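Local coordinates for glutamate receptor 1 (Adineta vaga, PDB 4IO2), which probably acts as a ligand-gated ion channel and binds glutamate in its ligand-binding domain, the part of the protein in this crystal, at residues P19-A24 against G39-L44; A97-I102 against F207-P212; S106-M111 against L195-E200. All coordinates share one frame; numbering follows the deposited sequence. Where two conformers were deposited one is given.

Interaction 1: residues P19-A24 against G39-L44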
loop_
_atom_site.group_PDB
_atom_site.type_symbol
_atom_site.label_atom_id
_atom_site.label_comp_id
_atom_site.label_asym_id
_atom_site.label_seq_id
_atom_site.Cartn_x
_atom_site.Cartn_y
_atom_site.Cartn_z
ATOM N N PRO A 19 -8.987 -17.730 -2.860
ATOM C CA PRO A 19 -7.929 -18.640 -3.322
ATOM C C PRO A 19 -6.544 -18.296 -2.735
ATOM O O PRO A 19 -5.522 -18.669 -3.316
ATOM C CB PRO A 19 -7.967 -18.408 -4.825
ATOM C CG PRO A 19 -8.102 -16.876 -4.877
ATOM C CD PRO A 19 -9.027 -16.529 -3.718
ATOM N N PHE A 20 -6.514 -17.593 -1.599
ATOM C CA PHE A 20 -5.278 -17.354 -0.860
ATOM C C PHE A 20 -4.758 -18.643 -0.248
ATOM O O PHE A 20 -3.588 -19.025 -0.495
ATOM C CB PHE A 20 -5.498 -16.298 0.219
ATOM C CG PHE A 20 -5.451 -14.860 -0.293
ATOM C CD1 PHE A 20 -4.266 -14.338 -0.770
ATOM C CD2 PHE A 20 -6.588 -14.083 -0.353
ATOM C CE1 PHE A 20 -4.205 -13.016 -1.234
ATOM C CE2 PHE A 20 -6.557 -12.764 -0.817
ATOM C CZ PHE A 20 -5.360 -12.246 -1.258
ATOM N N THR A 21 -5.599 -19.306 0.556
ATOM C CA THR A 21 -5.263 -20.532 1.225
ATOM C C THR A 21 -6.460 -21.451 1.073
ATOM O O THR A 21 -7.514 -21.230 1.657
ATOM C CB THR A 21 -4.881 -20.313 2.722
ATOM O OG1 THR A 21 -3.673 -19.547 2.750
ATOM C CG2 THR A 21 -4.674 -21.627 3.453
ATOM N N ILE A 22 -6.259 -22.472 0.249
ATOM C CA ILE A 22 -7.305 -23.398 -0.146
ATOM C C ILE A 22 -7.039 -24.726 0.539
ATOM O O ILE A 22 -5.960 -25.277 0.401
ATOM C CB ILE A 22 -7.271 -23.633 -1.654
ATOM C CG1 ILE A 22 -7.414 -22.295 -2.407
ATOM C CG2 ILE A 22 -8.388 -24.602 -2.055
ATOM C CD1 ILE A 22 -6.988 -22.371 -3.900
ATOM N N VAL A 23 -8.010 -25.214 1.301
ATOM C CA VAL A 23 -7.856 -26.404 2.134
ATOM C C VAL A 23 -8.635 -27.548 1.484
ATOM O O VAL A 23 -9.842 -27.424 1.248
ATOM C CB VAL A 23 -8.378 -26.114 3.564
ATOM C CG1 VAL A 23 -8.301 -27.369 4.464
ATOM C CG2 VAL A 23 -7.621 -24.930 4.164
ATOM N N ALA A 24 -7.949 -28.651 1.198
ATOM C CA ALA A 24 -8.584 -29.863 0.699
ATOM C C ALA A 24 -8.328 -31.058 1.613
ATOM O O ALA A 24 -7.223 -31.234 2.115
ATOM C CB ALA A 24 -8.041 -30.182 -0.695
ATOM N N GLY A 39 -2.648 -22.439 -3.012
ATOM C CA GLY A 39 -3.135 -21.100 -3.211
ATOM C C GLY A 39 -2.029 -20.067 -3.271
ATOM O O GLY A 39 -0.834 -20.384 -3.183
ATOM N N TYR A 40 -2.432 -18.809 -3.469
ATOM C CA TYR A 40 -1.513 -17.686 -3.512
ATOM C C TYR A 40 -0.539 -17.701 -2.322
ATOM O O TYR A 40 0.653 -17.475 -2.512
ATOM C CB TYR A 40 -2.351 -16.390 -3.522
ATOM C CG TYR A 40 -1.611 -15.074 -3.435
ATOM C CD1 TYR A 40 -0.980 -14.672 -2.268
ATOM C CD2 TYR A 40 -1.547 -14.230 -4.518
ATOM C CE1 TYR A 40 -0.368 -13.454 -2.182
ATOM C CE2 TYR A 40 -0.895 -13.021 -4.449
ATOM C CZ TYR A 40 -0.302 -12.640 -3.257
ATOM O OH TYR A 40 0.351 -11.427 -3.163
ATOM N N VAL A 41 -1.052 -17.921 -1.116
ATOM C CA VAL A 41 -0.200 -17.867 0.072
ATOM C C VAL A 41 0.858 -18.945 0.037
ATOM O O VAL A 41 2.019 -18.707 0.405
ATOM C CB VAL A 41 -1.058 -17.986 1.358
ATOM C CG1 VAL A 41 -0.260 -18.314 2.602
ATOM C CG2 VAL A 41 -1.877 -16.711 1.506
ATOM N N LEU A 42 0.474 -20.152 -0.327
ATOM C CA LEU A 42 1.428 -21.272 -0.352
ATOM C C LEU A 42 2.499 -21.019 -1.412
ATOM O O LEU A 42 3.690 -21.282 -1.191
ATOM C CB LEU A 42 0.692 -22.581 -0.617
ATOM C CG LEU A 42 -0.108 -23.167 0.567
ATOM C CD1 LEU A 42 0.794 -23.549 1.754
ATOM C CD2 LEU A 42 -1.245 -22.246 1.062
ATOM N N ASP A 43 2.101 -20.458 -2.559
ATOM C CA ASP A 43 3.090 -20.141 -3.576
ATOM C C ASP A 43 4.025 -19.010 -3.098
ATOM O O ASP A 43 5.243 -19.014 -3.364
ATOM C CB ASP A 43 2.441 -19.715 -4.914
ATOM C CG ASP A 43 1.758 -20.832 -5.642
ATOM O OD1 ASP A 43 1.837 -22.016 -5.242
ATOM O OD2 ASP A 43 1.195 -20.508 -6.727
ATOM N N LEU A 44 3.461 -18.017 -2.426
ATOM C CA LEU A 44 4.265 -16.917 -1.891
ATOM C C LEU A 44 5.308 -17.452 -0.878
ATOM O O LEU A 44 6.473 -17.038 -0.905
ATOM C CB LEU A 44 3.348 -15.861 -1.241
ATOM C CG LEU A 44 4.077 -14.719 -0.548
ATOM C CD1 LEU A 44 5.030 -13.966 -1.489
ATOM C CD2 LEU A 44 3.086 -13.798 0.097
#

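Interaction 2: residues A97-I102 against F207-P212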
loop_
_atom_site.group_PDB
_atom_site.type_symbol
_atom_site.label_atom_id
_atom_site.label_comp_id
_atom_site.label_asym_id
_atom_site.label_seq_id
_atom_site.Cartn_x
_atom_site.Cartn_y
_atom_site.Cartn_z
ATOM N N ALA A 97 3.710 -6.376 14.732
ATOM C CA ALA A 97 4.179 -5.599 13.579
ATOM C C ALA A 97 3.697 -6.222 12.282
ATOM O O ALA A 97 3.219 -7.357 12.243
ATOM C CB ALA A 97 5.718 -5.405 13.600
ATOM N N PHE A 98 3.813 -5.451 11.200
ATOM C CA PHE A 98 3.487 -5.959 9.887
ATOM C C PHE A 98 4.634 -5.690 8.948
ATOM O O PHE A 98 5.266 -4.640 8.998
ATOM C CB PHE A 98 2.223 -5.298 9.347
ATOM C CG PHE A 98 0.962 -5.674 10.067
ATOM C CD1 PHE A 98 0.506 -4.931 11.138
ATOM C CD2 PHE A 98 0.200 -6.739 9.629
ATOM C CE1 PHE A 98 -0.693 -5.233 11.742
ATOM C CE2 PHE A 98 -0.989 -7.034 10.212
ATOM C CZ PHE A 98 -1.432 -6.310 11.287
ATOM N N SER A 99 4.861 -6.619 8.046
ATOM C CA SER A 99 5.779 -6.422 6.946
ATOM C C SER A 99 5.285 -5.338 6.004
ATOM O O SER A 99 4.149 -4.911 6.049
ATOM C CB SER A 99 5.933 -7.723 6.149
ATOM O OG SER A 99 4.808 -7.994 5.319
ATOM N N ASN A 100 6.151 -4.921 5.094
ATOM C CA ASN A 100 5.714 -4.105 3.981
ATOM C C ASN A 100 4.603 -4.869 3.290
ATOM O O ASN A 100 4.555 -6.108 3.293
ATOM C CB ASN A 100 6.887 -3.822 3.035
ATOM C CG ASN A 100 7.916 -2.946 3.672
ATOM O OD1 ASN A 100 9.039 -3.358 3.901
ATOM N ND2 ASN A 100 7.530 -1.717 3.990
ATOM N N SER A 101 3.686 -4.123 2.694
ATOM C CA SER A 101 2.471 -4.692 2.140
ATOM C C SER A 101 2.742 -5.706 1.034
ATOM O O SER A 101 3.626 -5.478 0.173
ATOM C CB SER A 101 1.625 -3.553 1.565
ATOM O OG SER A 101 0.628 -3.995 0.635
ATOM N N ILE A 102 1.974 -6.802 1.050
ATOM C CA ILE A 102 1.947 -7.768 -0.041
ATOM C C ILE A 102 0.869 -7.472 -1.086
ATOM O O ILE A 102 0.944 -8.002 -2.201
ATOM C CB ILE A 102 1.833 -9.228 0.466
ATOM C CG1 ILE A 102 0.531 -9.469 1.236
ATOM C CG2 ILE A 102 3.086 -9.567 1.350
ATOM C CD1 ILE A 102 0.366 -10.988 1.568
ATOM N N PHE A 207 -2.702 -5.515 2.936
ATOM C CA PHE A 207 -2.429 -6.783 3.587
ATOM C C PHE A 207 -0.936 -6.823 3.882
ATOM O O PHE A 207 -0.115 -6.424 3.038
ATOM C CB PHE A 207 -2.739 -7.971 2.709
ATOM C CG PHE A 207 -4.209 -8.154 2.363
ATOM C CD1 PHE A 207 -5.229 -7.750 3.201
ATOM C CD2 PHE A 207 -4.562 -8.802 1.190
ATOM C CE1 PHE A 207 -6.561 -7.954 2.857
ATOM C CE2 PHE A 207 -5.897 -9.025 0.849
ATOM C CZ PHE A 207 -6.892 -8.607 1.681
ATOM N N GLY A 208 -0.566 -7.303 5.069
ATOM C CA GLY A 208 0.829 -7.439 5.459
ATOM C C GLY A 208 1.034 -8.763 6.128
ATOM O O GLY A 208 0.100 -9.350 6.685
ATOM N N ILE A 209 2.286 -9.210 6.122
ATOM C CA ILE A 209 2.673 -10.385 6.902
ATOM C C ILE A 209 2.792 -9.960 8.372
ATOM O O ILE A 209 3.436 -8.978 8.678
ATOM C CB ILE A 209 3.981 -11.001 6.360
ATOM C CG1 ILE A 209 3.703 -11.531 4.951
ATOM C CG2 ILE A 209 4.454 -12.118 7.293
ATOM C CD1 ILE A 209 4.927 -12.145 4.283
ATOM N N VAL A 210 2.148 -10.697 9.262
ATOM C CA VAL A 210 2.185 -10.402 10.680
ATOM C C VAL A 210 3.468 -10.944 11.256
ATOM O O VAL A 210 3.814 -12.094 11.020
ATOM C CB VAL A 210 0.988 -11.052 11.414
ATOM C CG1 VAL A 210 0.989 -10.624 12.866
ATOM C CG2 VAL A 210 -0.332 -10.709 10.767
ATOM N N THR A 211 4.152 -10.133 12.050
ATOM C CA THR A 211 5.379 -10.537 12.741
ATOM C C THR A 211 5.319 -10.042 14.181
ATOM O O THR A 211 4.547 -9.159 14.511
ATOM C CB THR A 211 6.665 -9.986 12.067
ATOM O OG1 THR A 211 6.865 -8.625 12.410
ATOM C CG2 THR A 211 6.625 -10.099 10.561
ATOM N N PRO A 212 6.208 -10.545 15.022
ATOM C CA PRO A 212 6.297 -9.952 16.346
ATOM C C PRO A 212 6.723 -8.496 16.270
ATOM O O PRO A 212 7.432 -8.134 15.330
ATOM C CB PRO A 212 7.383 -10.801 17.044
ATOM C CG PRO A 212 7.354 -12.105 16.303
ATOM C CD PRO A 212 7.077 -11.726 14.876
#

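Interaction 3: residues S106-M111 against L195-E200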
loop_
_atom_site.group_PDB
_atom_site.type_symbol
_atom_site.label_atom_id
_atom_site.label_comp_id
_atom_site.label_asym_id
_atom_site.label_seq_id
_atom_site.Cartn_x
_atom_site.Cartn_y
_atom_site.Cartn_z
ATOM N N SER A 106 -9.239 -3.186 -0.329
ATOM C CA SER A 106 -10.372 -2.326 0.003
ATOM C C SER A 106 -11.555 -3.289 0.171
ATOM O O SER A 106 -11.435 -4.503 -0.084
ATOM C CB SER A 106 -10.646 -1.305 -1.085
ATOM O OG SER A 106 -10.896 -1.988 -2.301
ATOM N N MET A 107 -12.664 -2.774 0.668
ATOM C CA MET A 107 -13.860 -3.597 0.876
ATOM C C MET A 107 -14.958 -3.195 -0.067
ATOM O O MET A 107 -14.979 -2.068 -0.573
ATOM C CB MET A 107 -14.381 -3.550 2.329
ATOM C CG MET A 107 -13.382 -4.069 3.330
ATOM S SD MET A 107 -14.099 -4.246 4.982
ATOM C CE MET A 107 -14.060 -2.576 5.566
ATOM N N ARG A 108 -15.838 -4.162 -0.330
ATOM C CA ARG A 108 -17.057 -3.943 -1.078
ATOM C C ARG A 108 -18.251 -4.442 -0.329
ATOM O O ARG A 108 -18.139 -5.233 0.581
ATOM C CB ARG A 108 -16.986 -4.563 -2.471
ATOM C CG ARG A 108 -15.903 -3.823 -3.317
ATOM C CD ARG A 108 -16.135 -3.717 -4.754
ATOM N NE ARG A 108 -17.391 -3.075 -5.074
ATOM C CZ ARG A 108 -17.945 -3.229 -6.255
ATOM N NH1 ARG A 108 -17.334 -4.029 -7.148
ATOM N NH2 ARG A 108 -19.105 -2.649 -6.515
ATOM N N ILE A 109 -19.411 -3.899 -0.688
ATOM C CA ILE A 109 -20.662 -4.399 -0.195
ATOM C C ILE A 109 -21.109 -5.638 -1.001
ATOM O O ILE A 109 -21.185 -5.581 -2.225
ATOM C CB ILE A 109 -21.726 -3.312 -0.273
ATOM C CG1 ILE A 109 -21.322 -2.089 0.573
ATOM C CG2 ILE A 109 -23.082 -3.892 0.178
ATOM C CD1 ILE A 109 -22.123 -0.817 0.314
ATOM N N LEU A 110 -21.387 -6.734 -0.282
ATOM C CA LEU A 110 -21.846 -8.044 -0.825
ATOM C C LEU A 110 -23.344 -8.161 -0.569
ATOM O O LEU A 110 -23.801 -7.906 0.529
ATOM C CB LEU A 110 -21.105 -9.187 -0.102
ATOM C CG LEU A 110 -21.444 -10.621 -0.539
ATOM C CD1 LEU A 110 -20.977 -10.890 -1.923
ATOM C CD2 LEU A 110 -20.811 -11.667 0.432
ATOM N N MET A 111 -24.072 -8.668 -1.566
ATOM C CA MET A 111 -25.532 -8.767 -1.455
ATOM C C MET A 111 -26.060 -9.779 -2.459
ATOM O O MET A 111 -25.326 -10.209 -3.350
ATOM C CB MET A 111 -26.157 -7.406 -1.759
ATOM C CG MET A 111 -26.005 -6.912 -3.214
ATOM S SD MET A 111 -26.823 -5.303 -3.459
ATOM C CE MET A 111 -26.965 -5.202 -5.241
ATOM N N LEU A 195 -24.804 -14.125 -5.934
ATOM C CA LEU A 195 -24.415 -13.025 -5.053
ATOM C C LEU A 195 -23.650 -12.039 -5.923
ATOM O O LEU A 195 -23.125 -12.432 -6.956
ATOM C CB LEU A 195 -23.519 -13.519 -3.887
ATOM C CG LEU A 195 -24.199 -14.465 -2.911
ATOM C CD1 LEU A 195 -23.272 -14.841 -1.772
ATOM C CD2 LEU A 195 -25.486 -13.900 -2.318
ATOM N N THR A 196 -23.553 -10.785 -5.491
ATOM C CA THR A 196 -22.892 -9.734 -6.265
ATOM C C THR A 196 -22.358 -8.616 -5.352
ATOM O O THR A 196 -22.619 -8.610 -4.143
ATOM C CB THR A 196 -23.838 -9.157 -7.350
ATOM O OG1 THR A 196 -23.066 -8.437 -8.329
ATOM C CG2 THR A 196 -24.928 -8.266 -6.740
ATOM N N LEU A 197 -21.614 -7.682 -5.947
ATOM C CA LEU A 197 -21.030 -6.555 -5.237
ATOM C C LEU A 197 -21.681 -5.285 -5.715
ATOM O O LEU A 197 -22.126 -5.217 -6.866
ATOM C CB LEU A 197 -19.517 -6.497 -5.517
ATOM C CG LEU A 197 -18.784 -7.846 -5.342
ATOM C CD1 LEU A 197 -17.321 -7.712 -5.656
ATOM C CD2 LEU A 197 -18.967 -8.354 -3.931
ATOM N N VAL A 198 -21.732 -4.272 -4.859
ATOM C CA VAL A 198 -22.331 -2.983 -5.208
ATOM C C VAL A 198 -21.609 -1.829 -4.518
ATOM O O VAL A 198 -21.050 -1.992 -3.434
ATOM C CB VAL A 198 -23.866 -2.950 -4.860
ATOM C CG1 VAL A 198 -24.104 -2.886 -3.337
ATOM C CG2 VAL A 198 -24.612 -1.798 -5.603
ATOM N N GLY A 199 -21.643 -0.658 -5.148
ATOM C CA GLY A 199 -21.135 0.545 -4.526
ATOM C C GLY A 199 -19.658 0.772 -4.793
ATOM O O GLY A 199 -18.950 -0.068 -5.346
ATOM N N GLU A 200 -19.172 1.930 -4.361
ATOM C CA GLU A 200 -17.751 2.211 -4.449
ATOM C C GLU A 200 -16.993 1.388 -3.432
ATOM O O GLU A 200 -17.508 0.989 -2.394
ATOM C CB GLU A 200 -17.496 3.689 -4.186
ATOM C CG GLU A 200 -18.184 4.628 -5.166
ATOM C CD GLU A 200 -18.038 6.068 -4.750
ATOM O OE1 GLU A 200 -17.110 6.354 -3.952
ATOM O OE2 GLU A 200 -18.853 6.908 -5.208
HETATM O O HOH W 1 -18.633 -1.511 -2.538
#

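Interaction 1: residues P19-A24 against G39-L44
Phe20 carries its ring beside its own backbone N and opposite its carbonyl carbon, while Tyr40 swings its ring opposite its backbone N (chi1 174°); the two side chains therefore run side by side in the same direction. They meet as a T-shaped pair, the CD1–CE1 edge of Phe20 set over one face of Tyr40, toward the rim of that ring, with the planes at 76° and the centroids 5.2 Å apart. Phe20 CD1 comes within 3.6 Å of Tyr40 CD1. Thr21 OG1 presses on the branch point of Val41, 3.3 Å from Val41 CB.

The backbone does the polar work. Pro19 O, following a cis peptide, accepts Tyr40 N at 3.1 Å; Phe20 O accepts Val41 N at 2.8 Å. Two amides at the start of the helix are thus satisfied by the loop. Gly39 holds the N-cap position, where a CB would collide with both carbonyl oxygens. A classic beta bulge at Phe20 and Thr21 accompanies this turn of the chain.

Phe20 also packs on Asp85, a glutamate-binding residue; the Phe20 side chain itself stays about 8 Å from the bound glutamate. The contact joins the start of helix 40-52 to the loop carrying Phe20, beside that pocket residue, in a lobe of the periplasmic-binding-protein type fold.

Interaction 2: residues A97-I102 against F207-P212
Phe98 and Val210 lie alongside each other, pointing the same way from one face of a short antiparallel ladder; the aromatic CE2 stands 3.8 Å from Val210 CG2, and the ring turns an edge to the carbonyl oxygen of Gly208. From the other face come Ala97 and Thr211, where the methyl of Ala97 rests against Thr211 OG1. Farther along, Ile102 crosses both Phe207 and Ile209 at about a right angle, laying CG1 over Phe207 CB at 3.9 Å and CG2 against Ile209 CG1.

The ladder itself is a pair of antiparallel segments. Ala97 and Thr211 form a hydrogen-bonded pair, and Phe98 with Val210 a non-hydrogen-bonded one. Ser99 N then reaches Ile209 O at 2.8 Å, and after the chain bends away Ile102 N returns to Phe207 O at 2.9 Å. This is the stretch where the sheet of the binding-protein fold runs past its ligand cleft: the Phe207 side chain touches the bound glutamate and lies against Asp85 and Thr87 of its pocket.

Ser99 stands in for a backbone carbonyl. Its OG is held between its own N and carbonyl carbon (chi1 75°), and from there accepts the Ile209 N-H at 2.9 Å while lying 3.3 Å from Ile209 CB. The same Ser99 OG donates to Asn100 O at 2.8 Å, which fixes the rotation of the hydroxyl. With an alanine here, the Ile209 N-H would probably lose its acceptor and Asn100 O the hydroxyl that donates to it.

Where the two segments draw close at Gly208, a CB would be squeezed between Ser99 O and Phe98 CB.

Interaction 3: residues S106-M111 against L195-E200
Ile109 and Leu110 face Val198 and Leu197 across an antiparallel pair of strands in the lobe of the clamshell-like binding domain that holds strands 177-180 and 195-198. The backbone supplies three bonds. Val198 N donates to Ile109 O at 3.0 Å, and Met111 and Thr196 bond both ways, Thr196 N to Met111 O at 2.8 Å.

Apolar contacts sort onto the two faces. With Met111 on one are Thr196, Ile109 and Val198: Met111, its chain extended beyond CG, runs alongside Thr196 and then crosses Val198 at about a right angle, SD 3.6 Å from Val198 CG1. On the other, Leu110 CD1 meets Leu197 CD2 at 3.8 Å, with helices 162-170 and 181-190 packed beyond.

The cationic side chain bends at chi2 and chi3 (57°) so that the Arg108 guanidinium spreads one face over Leu197 CB. From there NH2 makes a weak bond to Gly199 O, 2.8 Å away but poorly aimed.

A water fills the corner where the strand turns at Gly199: Arg108 NE and Ile109 N donate to it, and it donates to Glu200 O and, at 2.6 Å, to Val198 O.

From the N terminus, interaction 1 closes first, bringing 39-44 back to 19-24 across 14 residues; strand 22-25, which starts in 19-24, pairs with strand 35-38, which leads into 39-44. Interaction 2 then opens a much longer loop, closed 104 residues later, and interaction 3 nests wholly inside it. Strand 97-98 leads on into strand 103-112, and strand 195-198 into strand 200-211; 103-112 and 200-211 are neighbours in the same sheet, which thus joins the two contacts although their centres are 25 Å apart. Interactions 1 and 2 touch, Phe20 against Phe207, on one side of the glutamate cleft, while interaction 3 belongs to the other lobe.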